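Arginase 1, mitochondrial (PDB 6VSU) hydrolyses L-arginine to urea and L-ornithine with two manganese ions per subunit, and also converts agmatine to putrescine. Local coordinates at residues S56-P61 with E292-R297; F257-S262 with D301-M306; A18-I23 with S119-L124; S45-P50 with G97-Q102. One frame throughout, in Å; residues are numbered along the deposited sequence.

Contact 1: S56-P61 with E292-R297; sequences SFLQGP and EFNPQR. With NA (sodium ion), chain B.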
loop_
_atom_site.group_PDB
_atom_site.type_symbol
_atom_site.label_atom_id
_atom_site.label_comp_id
_atom_site.label_asym_id
_atom_site.label_seq_id
_atom_site.Cartn_x
_atom_site.Cartn_y
_atom_site.Cartn_z
ATOM N N SER E 56 12.927 4.083 20.794
ATOM C CA SER E 56 14.237 3.450 20.500
ATOM C C SER E 56 14.314 3.074 19.026
ATOM O O SER E 56 15.382 2.773 18.616
ATOM C CB SER E 56 14.453 2.215 21.361
ATOM O OG SER E 56 13.333 1.318 21.244
ATOM N N PHE E 57 13.225 3.081 18.268
ATOM C CA PHE E 57 13.259 2.596 16.868
ATOM C C PHE E 57 12.616 3.617 15.909
ATOM O O PHE E 57 13.213 3.874 14.875
ATOM C CB PHE E 57 12.652 1.195 16.762
ATOM C CG PHE E 57 12.836 0.503 15.424
ATOM C CD1 PHE E 57 14.089 0.110 14.990
ATOM C CD2 PHE E 57 11.754 0.258 14.594
ATOM C CE1 PHE E 57 14.278 -0.518 13.761
ATOM C CE2 PHE E 57 11.938 -0.338 13.352
ATOM C CZ PHE E 57 13.195 -0.734 12.944
ATOM N N LEU E 58 11.388 4.039 16.142
ATOM C CA LEU E 58 10.656 4.968 15.242
ATOM C C LEU E 58 9.913 5.948 16.143
ATOM O O LEU E 58 9.373 5.476 17.213
ATOM C CB LEU E 58 9.685 4.171 14.343
ATOM C CG LEU E 58 10.332 3.318 13.257
ATOM C CD1 LEU E 58 9.320 2.410 12.556
ATOM C CD2 LEU E 58 11.074 4.183 12.225
ATOM N N GLN E 59 9.818 7.201 15.724
ATOM C CA GLN E 59 9.223 8.306 16.512
ATOM C C GLN E 59 7.786 8.635 16.079
ATOM O O GLN E 59 7.212 9.627 16.606
ATOM C CB GLN E 59 10.118 9.533 16.358
ATOM C CG GLN E 59 11.504 9.384 16.981
ATOM C CD GLN E 59 12.336 10.656 17.041
ATOM O OE1 GLN E 59 11.849 11.762 17.330
ATOM N NE2 GLN E 59 13.628 10.482 16.806
ATOM N N GLY E 60 7.219 7.830 15.179
ATOM C CA GLY E 60 5.849 7.924 14.648
ATOM C C GLY E 60 4.755 8.225 15.669
ATOM O O GLY E 60 3.836 8.963 15.341
ATOM N N PRO E 61 4.783 7.690 16.907
ATOM C CA PRO E 61 3.775 8.039 17.893
ATOM C C PRO E 61 3.615 9.526 18.167
ATOM O O PRO E 61 2.564 9.907 18.515
ATOM C CB PRO E 61 4.202 7.251 19.160
ATOM C CG PRO E 61 4.891 6.045 18.535
ATOM C CD PRO E 61 5.674 6.614 17.374
ATOM N N GLU E 292 1.791 4.495 21.793
ATOM C CA GLU E 292 2.622 3.721 20.839
ATOM C C GLU E 292 1.822 3.384 19.575
ATOM O O GLU E 292 2.333 2.558 18.776
ATOM C CB GLU E 292 3.208 2.501 21.537
ATOM C CG GLU E 292 4.244 2.929 22.580
ATOM C CD GLU E 292 5.587 3.411 22.060
ATOM O OE1 GLU E 292 5.823 3.216 20.818
ATOM O OE2 GLU E 292 6.443 3.910 22.899
ATOM N N PHE E 293 0.663 4.011 19.337
ATOM C CA PHE E 293 0.056 3.952 17.991
ATOM C C PHE E 293 0.952 4.783 17.078
ATOM O O PHE E 293 1.259 5.907 17.430
ATOM C CB PHE E 293 -1.366 4.473 18.010
ATOM C CG PHE E 293 -1.899 4.908 16.676
ATOM C CD1 PHE E 293 -1.666 4.146 15.533
ATOM C CD2 PHE E 293 -2.695 6.032 16.573
ATOM C CE1 PHE E 293 -2.146 4.569 14.311
ATOM C CE2 PHE E 293 -3.207 6.428 15.345
ATOM C CZ PHE E 293 -2.905 5.708 14.216
ATOM N N ASN E 294 1.482 4.159 16.048
ATOM C CA ASN E 294 2.415 4.758 15.072
ATOM C C ASN E 294 1.694 4.880 13.727
ATOM O O ASN E 294 1.717 3.922 12.968
ATOM C CB ASN E 294 3.694 3.941 14.902
ATOM C CG ASN E 294 4.686 4.656 14.036
ATOM O OD1 ASN E 294 4.309 5.531 13.241
ATOM N ND2 ASN E 294 5.941 4.314 14.227
ATOM N N PRO E 295 1.082 6.052 13.404
ATOM C CA PRO E 295 0.354 6.263 12.153
ATOM C C PRO E 295 1.196 5.975 10.896
ATOM O O PRO E 295 0.661 5.550 9.892
ATOM C CB PRO E 295 -0.031 7.742 12.137
ATOM C CG PRO E 295 0.181 8.225 13.517
ATOM C CD PRO E 295 1.139 7.275 14.204
ATOM N N GLN E 296 2.507 6.172 10.962
ATOM C CA GLN E 296 3.374 5.968 9.770
ATOM C C GLN E 296 3.562 4.453 9.540
ATOM O O GLN E 296 4.116 4.127 8.519
ATOM C CB GLN E 296 4.728 6.657 9.927
ATOM C CG GLN E 296 4.572 8.129 10.275
ATOM C CD GLN E 296 5.819 8.976 10.451
ATOM O OE1 GLN E 296 6.601 8.733 11.402
ATOM N NE2 GLN E 296 5.944 10.009 9.576
ATOM N N ARG E 297 3.155 3.567 10.458
ATOM C CA ARG E 297 3.228 2.104 10.262
ATOM C C ARG E 297 1.826 1.532 10.062
ATOM O O ARG E 297 1.720 0.320 9.902
ATOM C CB ARG E 297 3.948 1.441 11.446
ATOM C CG ARG E 297 5.451 1.707 11.522
ATOM C CD ARG E 297 6.265 1.233 10.332
ATOM N NE ARG E 297 7.408 0.340 10.610
ATOM C CZ ARG E 297 7.350 -0.754 11.415
ATOM N NH1 ARG E 297 6.225 -1.069 12.056
ATOM N NH2 ARG E 297 8.414 -1.536 11.571
HETATM NA NA NA B . 7.833 4.077 19.151
HETATM O O HOH W 1 10.376 2.889 18.670
HETATM O O HOH W 2 7.678 6.399 12.451
#

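Contact 2: F257-S262 with D301-M306; sequences FAPGVS and DGMTAM. With NA (sodium ion), chain B.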
loop_
_atom_site.group_PDB
_atom_site.type_symbol
_atom_site.label_atom_id
_atom_site.label_comp_id
_atom_site.label_asym_id
_atom_site.label_seq_id
_atom_site.Cartn_x
_atom_site.Cartn_y
_atom_site.Cartn_z
ATOM N N PHE E 257 -3.927 -7.237 14.474
ATOM C CA PHE E 257 -5.013 -6.316 14.881
ATOM C C PHE E 257 -4.467 -4.884 14.870
ATOM O O PHE E 257 -5.235 -3.960 14.564
ATOM C CB PHE E 257 -5.632 -6.676 16.242
ATOM C CG PHE E 257 -6.099 -8.123 16.369
ATOM C CD1 PHE E 257 -7.364 -8.491 15.963
ATOM C CD2 PHE E 257 -5.224 -9.121 16.776
ATOM C CE1 PHE E 257 -7.769 -9.815 16.036
ATOM C CE2 PHE E 257 -5.594 -10.454 16.777
ATOM C CZ PHE E 257 -6.875 -10.805 16.420
ATOM N N ALA E 258 -3.170 -4.704 15.102
ATOM C CA ALA E 258 -2.556 -3.385 15.352
ATOM C C ALA E 258 -1.195 -3.340 14.693
ATOM O O ALA E 258 -0.152 -3.441 15.373
ATOM C CB ALA E 258 -2.490 -3.082 16.814
ATOM N N PRO E 259 -1.168 -3.277 13.329
ATOM C CA PRO E 259 0.098 -3.193 12.631
ATOM C C PRO E 259 0.778 -1.838 12.856
ATOM O O PRO E 259 1.987 -1.763 12.586
ATOM C CB PRO E 259 -0.256 -3.515 11.155
ATOM C CG PRO E 259 -1.713 -3.166 11.029
ATOM C CD PRO E 259 -2.316 -3.388 12.408
ATOM N N GLY E 260 0.006 -0.770 13.177
ATOM C CA GLY E 260 0.502 0.606 13.272
ATOM C C GLY E 260 1.220 0.791 14.588
ATOM O O GLY E 260 0.697 1.541 15.498
ATOM N N VAL E 261 2.337 0.084 14.752
ATOM C CA VAL E 261 3.179 0.190 15.970
ATOM C C VAL E 261 4.637 0.223 15.498
ATOM O O VAL E 261 4.938 -0.258 14.346
ATOM C CB VAL E 261 2.914 -0.987 16.923
ATOM C CG1 VAL E 261 1.498 -1.011 17.417
ATOM C CG2 VAL E 261 3.266 -2.320 16.280
ATOM N N SER E 262 5.529 0.684 16.327
ATOM C CA SER E 262 6.966 0.704 15.990
ATOM C C SER E 262 7.574 -0.678 16.246
ATOM O O SER E 262 8.654 -0.965 15.744
ATOM C CB SER E 262 7.667 1.754 16.794
ATOM O OG SER E 262 7.127 3.050 16.569
ATOM N N ASP E 301 -5.792 2.664 5.239
ATOM C CA ASP E 301 -7.151 3.077 5.685
ATOM C C ASP E 301 -7.207 3.423 7.182
ATOM O O ASP E 301 -8.271 3.607 7.688
ATOM C CB ASP E 301 -8.225 2.111 5.195
ATOM C CG ASP E 301 -8.225 1.912 3.691
ATOM O OD1 ASP E 301 -8.433 2.859 2.984
ATOM O OD2 ASP E 301 -7.996 0.804 3.272
ATOM N N GLY E 302 -6.083 3.414 7.866
ATOM C CA GLY E 302 -6.043 3.827 9.281
ATOM C C GLY E 302 -6.652 2.782 10.214
ATOM O O GLY E 302 -7.321 3.126 11.146
ATOM N N MET E 303 -6.454 1.508 9.965
ATOM C CA MET E 303 -7.088 0.461 10.800
ATOM C C MET E 303 -6.560 0.619 12.242
ATOM O O MET E 303 -7.373 0.540 13.155
ATOM C CB MET E 303 -6.779 -0.941 10.259
ATOM C CG MET E 303 -7.394 -2.046 11.099
ATOM S SD MET E 303 -7.231 -3.725 10.403
ATOM C CE MET E 303 -5.531 -4.038 10.872
ATOM N N THR E 304 -5.270 0.908 12.454
ATOM C CA THR E 304 -4.721 1.055 13.840
ATOM C C THR E 304 -5.254 2.312 14.499
ATOM O O THR E 304 -5.487 2.287 15.720
ATOM C CB THR E 304 -3.195 0.876 13.931
ATOM O OG1 THR E 304 -2.793 -0.222 13.106
ATOM C CG2 THR E 304 -2.765 0.592 15.341
ATOM N N ALA E 305 -5.593 3.337 13.724
ATOM C CA ALA E 305 -6.237 4.570 14.258
ATOM C C ALA E 305 -7.595 4.163 14.834
ATOM O O ALA E 305 -7.932 4.651 15.895
ATOM C CB ALA E 305 -6.363 5.659 13.209
ATOM N N MET E 306 -8.352 3.301 14.149
ATOM C CA MET E 306 -9.697 2.879 14.625
ATOM C C MET E 306 -9.555 1.968 15.867
ATOM O O MET E 306 -10.376 2.062 16.791
ATOM C CB MET E 306 -10.466 2.130 13.543
ATOM C CG MET E 306 -10.537 2.932 12.263
ATOM S SD MET E 306 -11.605 4.402 12.486
ATOM C CE MET E 306 -13.235 3.730 12.812
HETATM NA NA NA B . 7.833 4.077 19.151
HETATM O O HOH W 1 10.376 2.889 18.670
#

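Contact 3: A18-I23 with S119-L124; sequences ASLTLI and SESVKL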
loop_
_atom_site.group_PDB
_atom_site.type_symbol
_atom_site.label_atom_id
_atom_site.label_comp_id
_atom_site.label_asym_id
_atom_site.label_seq_id
_atom_site.Cartn_x
_atom_site.Cartn_y
_atom_site.Cartn_z
ATOM N N ALA E 18 3.058 29.827 28.800
ATOM C CA ALA E 18 2.007 30.116 27.810
ATOM C C ALA E 18 1.326 28.804 27.451
ATOM O O ALA E 18 0.125 28.818 27.298
ATOM C CB ALA E 18 2.557 30.759 26.579
ATOM N N SER E 19 2.091 27.715 27.381
ATOM C CA SER E 19 1.583 26.373 27.025
ATOM C C SER E 19 0.634 25.865 28.115
ATOM O O SER E 19 -0.420 25.274 27.756
ATOM C CB SER E 19 2.705 25.409 26.808
ATOM O OG SER E 19 3.546 25.825 25.727
ATOM N N LEU E 20 1.020 26.003 29.378
ATOM C CA LEU E 20 0.200 25.516 30.501
ATOM C C LEU E 20 -1.037 26.403 30.617
ATOM O O LEU E 20 -2.113 25.882 30.844
ATOM C CB LEU E 20 1.003 25.501 31.800
ATOM C CG LEU E 20 2.063 24.407 31.848
ATOM C CD1 LEU E 20 2.900 24.577 33.114
ATOM C CD2 LEU E 20 1.466 22.995 31.781
ATOM N N THR E 21 -0.904 27.697 30.405
ATOM C CA THR E 21 -2.060 28.625 30.462
ATOM C C THR E 21 -3.088 28.163 29.432
ATOM O O THR E 21 -4.244 28.111 29.757
ATOM C CB THR E 21 -1.618 30.076 30.266
ATOM O OG1 THR E 21 -0.840 30.371 31.422
ATOM C CG2 THR E 21 -2.770 31.032 30.184
ATOM N N LEU E 22 -2.663 27.765 28.249
ATOM C CA LEU E 22 -3.591 27.392 27.164
ATOM C C LEU E 22 -4.360 26.109 27.552
ATOM O O LEU E 22 -5.602 26.052 27.283
ATOM C CB LEU E 22 -2.775 27.189 25.889
ATOM C CG LEU E 22 -3.557 26.769 24.646
ATOM C CD1 LEU E 22 -4.793 27.632 24.438
ATOM C CD2 LEU E 22 -2.692 26.910 23.399
ATOM N N ILE E 23 -3.670 25.106 28.111
ATOM C CA ILE E 23 -4.334 23.866 28.604
ATOM C C ILE E 23 -5.274 24.281 29.738
ATOM O O ILE E 23 -6.394 23.774 29.803
ATOM C CB ILE E 23 -3.304 22.839 29.091
ATOM C CG1 ILE E 23 -2.299 22.457 27.996
ATOM C CG2 ILE E 23 -3.980 21.613 29.676
ATOM C CD1 ILE E 23 -2.928 21.746 26.834
ATOM N N SER E 119 3.377 16.508 33.402
ATOM C CA SER E 119 2.795 16.300 34.752
ATOM C C SER E 119 1.860 17.467 35.086
ATOM O O SER E 119 0.726 17.229 35.488
ATOM C CB SER E 119 3.896 16.105 35.808
ATOM O OG SER E 119 4.594 14.871 35.607
ATOM N N GLU E 120 2.275 18.696 34.873
ATOM C CA GLU E 120 1.457 19.857 35.287
ATOM C C GLU E 120 0.211 19.904 34.428
ATOM O O GLU E 120 -0.840 20.247 34.956
ATOM C CB GLU E 120 2.262 21.144 35.198
ATOM C CG GLU E 120 3.382 21.170 36.207
ATOM C CD GLU E 120 2.836 21.219 37.624
ATOM O OE1 GLU E 120 1.705 21.814 37.798
ATOM O OE2 GLU E 120 3.492 20.610 38.561
ATOM N N SER E 121 0.318 19.493 33.162
ATOM C CA SER E 121 -0.834 19.484 32.224
ATOM C C SER E 121 -1.880 18.505 32.742
ATOM O O SER E 121 -3.073 18.862 32.780
ATOM C CB SER E 121 -0.410 19.162 30.805
ATOM O OG SER E 121 0.330 20.262 30.302
ATOM N N VAL E 122 -1.453 17.314 33.124
ATOM C CA VAL E 122 -2.379 16.325 33.732
ATOM C C VAL E 122 -3.041 16.924 34.991
ATOM O O VAL E 122 -4.235 16.763 35.153
ATOM C CB VAL E 122 -1.649 15.015 34.059
ATOM C CG1 VAL E 122 -2.602 14.075 34.813
ATOM C CG2 VAL E 122 -1.143 14.363 32.785
ATOM N N LYS E 123 -2.308 17.631 35.843
ATOM C CA LYS E 123 -2.923 18.139 37.095
ATOM C C LYS E 123 -3.998 19.176 36.746
ATOM O O LYS E 123 -5.005 19.227 37.439
ATOM C CB LYS E 123 -1.832 18.734 37.977
ATOM C CG LYS E 123 -0.847 17.675 38.437
ATOM C CD LYS E 123 -0.092 18.080 39.685
ATOM C CE LYS E 123 1.019 17.090 39.933
ATOM N NZ LYS E 123 1.767 17.378 41.185
ATOM N N LEU E 124 -3.782 19.953 35.687
ATOM C CA LEU E 124 -4.697 21.048 35.275
ATOM C C LEU E 124 -6.050 20.424 34.886
ATOM O O LEU E 124 -7.087 20.962 35.187
ATOM C CB LEU E 124 -4.057 21.725 34.064
ATOM C CG LEU E 124 -3.476 23.139 34.153
ATOM C CD1 LEU E 124 -3.099 23.604 35.532
ATOM C CD2 LEU E 124 -2.295 23.285 33.189
#

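Contact 4: S45-P50 with G97-Q102; sequences SLLGVP and GDVPVQ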
loop_
_atom_site.group_PDB
_atom_site.type_symbol
_atom_site.label_atom_id
_atom_site.label_comp_id
_atom_site.label_asym_id
_atom_site.label_seq_id
_atom_site.Cartn_x
_atom_site.Cartn_y
_atom_site.Cartn_z
ATOM N N SER E 45 -11.628 13.171 30.155
ATOM C CA SER E 45 -11.161 14.299 29.339
ATOM C C SER E 45 -9.844 13.890 28.707
ATOM O O SER E 45 -8.948 13.517 29.440
ATOM C CB SER E 45 -11.040 15.513 30.165
ATOM O OG SER E 45 -11.135 16.649 29.349
ATOM N N LEU E 46 -9.795 13.893 27.372
ATOM C CA LEU E 46 -8.605 13.512 26.592
ATOM C C LEU E 46 -7.545 14.585 26.735
ATOM O O LEU E 46 -7.873 15.774 26.765
ATOM C CB LEU E 46 -8.977 13.353 25.127
ATOM C CG LEU E 46 -10.112 12.391 24.825
ATOM C CD1 LEU E 46 -10.245 12.212 23.307
ATOM C CD2 LEU E 46 -9.888 11.045 25.475
ATOM N N LEU E 47 -6.316 14.163 26.862
ATOM C CA LEU E 47 -5.144 15.050 26.825
ATOM C C LEU E 47 -4.105 14.413 25.908
ATOM O O LEU E 47 -3.712 13.297 26.177
ATOM C CB LEU E 47 -4.588 15.231 28.228
ATOM C CG LEU E 47 -3.329 16.070 28.296
ATOM C CD1 LEU E 47 -3.615 17.497 27.902
ATOM C CD2 LEU E 47 -2.743 16.030 29.691
ATOM N N GLY E 48 -3.756 15.082 24.811
ATOM C CA GLY E 48 -2.812 14.567 23.832
ATOM C C GLY E 48 -1.426 14.936 24.241
ATOM O O GLY E 48 -1.208 16.096 24.764
ATOM N N VAL E 49 -0.511 13.983 24.110
ATOM C CA VAL E 49 0.923 14.281 24.347
ATOM C C VAL E 49 1.719 13.786 23.150
ATOM O O VAL E 49 2.065 12.594 23.092
ATOM C CB VAL E 49 1.367 13.642 25.666
ATOM C CG1 VAL E 49 2.787 14.105 25.977
ATOM C CG2 VAL E 49 0.414 14.018 26.793
ATOM N N PRO E 50 1.830 14.605 22.087
ATOM C CA PRO E 50 2.457 14.184 20.831
ATOM C C PRO E 50 3.979 14.172 20.938
ATOM O O PRO E 50 4.644 15.126 20.549
ATOM C CB PRO E 50 2.018 15.260 19.812
ATOM C CG PRO E 50 1.861 16.506 20.700
ATOM C CD PRO E 50 1.237 15.950 21.972
ATOM N N GLY E 97 -7.421 18.842 24.225
ATOM C CA GLY E 97 -6.418 19.014 23.165
ATOM C C GLY E 97 -5.040 18.492 23.539
ATOM O O GLY E 97 -4.890 17.662 24.450
ATOM N N ASP E 98 -4.051 18.993 22.832
ATOM C CA ASP E 98 -2.656 18.493 22.908
ATOM C C ASP E 98 -1.769 19.476 23.681
ATOM O O ASP E 98 -1.904 20.701 23.535
ATOM C CB ASP E 98 -2.089 18.329 21.493
ATOM C CG ASP E 98 -2.708 17.140 20.784
ATOM O OD1 ASP E 98 -3.415 16.338 21.493
ATOM O OD2 ASP E 98 -2.522 17.047 19.525
ATOM N N VAL E 99 -0.854 18.924 24.426
ATOM C CA VAL E 99 0.329 19.637 24.966
ATOM C C VAL E 99 1.171 19.989 23.754
ATOM O O VAL E 99 1.403 19.154 22.892
ATOM C CB VAL E 99 1.080 18.744 25.968
ATOM C CG1 VAL E 99 2.324 19.380 26.508
ATOM C CG2 VAL E 99 0.183 18.303 27.091
ATOM N N PRO E 100 1.588 21.247 23.613
ATOM C CA PRO E 100 2.439 21.632 22.486
ATOM C C PRO E 100 3.912 21.221 22.669
ATOM O O PRO E 100 4.774 22.035 22.816
ATOM C CB PRO E 100 2.234 23.147 22.424
ATOM C CG PRO E 100 1.890 23.548 23.858
ATOM C CD PRO E 100 1.172 22.366 24.464
ATOM N N VAL E 101 4.139 19.925 22.615
ATOM C CA VAL E 101 5.445 19.257 22.910
ATOM C C VAL E 101 6.505 19.745 21.945
ATOM O O VAL E 101 7.633 20.044 22.402
ATOM C CB VAL E 101 5.336 17.721 22.811
ATOM C CG1 VAL E 101 6.696 17.054 22.871
ATOM C CG2 VAL E 101 4.423 17.193 23.897
ATOM N N GLN E 102 6.198 19.719 20.649
ATOM C CA GLN E 102 7.261 19.927 19.641
ATOM C C GLN E 102 7.810 21.332 19.805
ATOM O O GLN E 102 9.000 21.510 19.572
ATOM C CB GLN E 102 6.809 19.572 18.224
ATOM C CG GLN E 102 6.463 18.102 18.052
ATOM C CD GLN E 102 7.573 17.229 18.595
ATOM O OE1 GLN E 102 8.742 17.453 18.289
ATOM N NE2 GLN E 102 7.204 16.220 19.365
#

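Contact 1: S56-P61 with E292-R297
A single water gathers the polar groups of Gly60, Asn294 and Gln296 where the two loops meet. It donates to Gln296 OE1 at 2.8 Å, accepts from Asn294 ND2 at 3.2 Å, and takes a third, weak bond from the backbone N of Gly60. Both carboxamides have further partners: Asn294 ND2 is bonded to Ser262, and Gln296 NE2 to Glu70 of a neighbouring subunit. The oxygen of Asn294 serves its own loop. With CG anti to the backbone N (chi1 -173°), Asn294 OD1 accepts from Gln296 N at 3.0 Å, closing an Asx turn, and also comes within 3.2 Å of Gly60 CA, an approach open only to a residue without a side chain. Beside it, Pro61 CA makes a CH...O contact with Phe293 O at 3.3 Å.

A sodium ion is the second link, bound by Leu58 O at 2.8 Å, by Glu292 OE1 at 2.8 Å, by a water that also accepts from Leu58 N, and by Ser262. A bend at chi2 (-74°) brings the Glu292 carboxylate back toward the Pro61 ring, while OE2 is bonded to His180 and to the backbone N of His140. Farther out, Leu58 CD1 lies over one face of the Arg297 guanidinium, 3.4 Å from Arg297 NE. The Phe57 ring meets Arg297 NH2 with its edge, the planes 78° apart. With Ser56 binding ornithine, Glu292 inferred to bind substrate, and the manganese ligands His140 and Asp249 close to Glu292, this junction lies beside the two-manganese active site of an arginase.

Contact 2: F257-S262 with D301-M306
The irregular segment 257-262 passes the first turn of the helix that begins at Met303, coming nearest where the CA atoms of Ala258 and Thr304 are 5.2 Å apart, and it folds into an inverse gamma turn centred on Gly260. Thr304 carries the contact. Thr304 OG1 accepts from Gly260 N at 2.9 Å, with a moderately bent N-H...O angle of 144°, and is also bonded to Asp298, so the hydroxyl is held by two partners. The methyl Thr304 CG2 lies against the next peptide, 3.6 Å from Gly260 O, and touches Ala258 CB at 4.0 Å. Having no side chain, Gly260 admits the threonine this close.

Met303 comes in across Pro259. Its chain runs extended until the last torsion (chi3 79°) brings Met303 CE against the CD and CG carbons of Pro259, 3.6 Å from CD, and near the carbonyl oxygen of Phe257. The same methionine packs on Pro255 of a neighbouring subunit, which places the contact near a subunit boundary. At its far end the loop delivers Ser262 OG to the sodium ion, 2.9 Å away. Here the C-terminal helix 303-319 of the parallel alpha/beta arginase fold packs against the loop following strand 244-249, whose end supplies the manganese ligand Asp249.

Contact 3: A18-I23 with S119-L124
Two helical segments run side by side in the same direction, their axes 9.8 Å apart at closest approach and crossing at -23°, with Leu20 and Ser121 the pair whose CA atoms come nearest. Leu20 does most of the work from the first helix. Leu20 CD2 is pushed between two residues of the second, reaching Ser121 OG at 3.3 Å and Glu120 CB at 4.0 Å. Only the base of Glu120 takes part, as its chain bends at chi2 and carries the carboxylate away.

Leu124 answers from one turn farther along. Leu124 CD2 rests against the backbone carbonyl Leu20 O at 3.5 Å and against Leu20 CD2 at 4.0 Å, and the same methyl of Leu124 meets Ile23 CG2 at 4.2 Å. Ile23 approaches Ser121 through CG1, which stands 4.1 Å from Ser121 OG. Although it faces apolar groups, the serine hydroxyl is satisfied within its own helix by Val117 O.

Behind this seam, Val122 packs on Leu47 of strand 43-48 and on helix 143-154, to which Lys123 adds a salt bridge with Glu152. On the outer flank of the first helix, Leu22 touches Ser19 of a neighbouring subunit, so helix 7-37 lies between helix 111-126 and the same helix of that neighbouring subunit.

Contact 4: S45-P50 with G97-Q102
Pro50 and Val101 run alongside one another head to tail, Pro50 CD meeting Val101 CG2 at 3.9 Å, while the proline ring also presses on the backbone carbonyl of Val99. Val49 lies about at right angles to Val101, CG1 against CG2, and Leu47 slants across Val99 with Leu47 CD1 4.0 Å from Val99 CG2. Together with a Val49-Val99 methyl contact, these side chains form an apolar row.

Beyond the row, Gln102 adds a polar bond. Bent at chi2 (-50°), it turns Gln102 NE2 onto Pro50 O at 3.0 Å, and the bond lies in both the carbonyl plane and the amide plane. Upstream, the backbones are joined as parallel strands: Gly48 N donates almost straight to Gly97 O (2.8 Å, 177°), and Gly48 O accepts from Val99 N at 2.9 Å. The Asp98 carboxylate lies beside Gly48, Asp98 OD1 3.0 Å from Gly48 CA, where no side chain intervenes, and is paired with Arg69.

Within this chain strand 93-98 is the outermost on this side of the sheet, and strand 43-48 lies between it and strand 131-136. Helix 111-126 covers Leu47, Val49 and Val99 on one face, while helix 64-72 meets Leu46 and Asp98 on the other.

In the fold
From the N terminus, helix 7-37 opens contact 3, which closes on helix 111-126. Nested within that loop, contact 4 pairs the ends of strands 43-48 and 93-98, and the two touch, so the long first helix is tied to the sheet edge. Contact 1 opens between the two segments of contact 4 and closes only at residues 292-297, thereby crossing both contacts 3 and 4 and linking the N-terminal part of the fold to the loop after strand 285-291. Contact 2 opens inside that long loop and closes beyond it, on helix 303-319. Contacts 1 and 2 therefore cross, share the sodium ion, and join three loops at the catalytic end of the sheet.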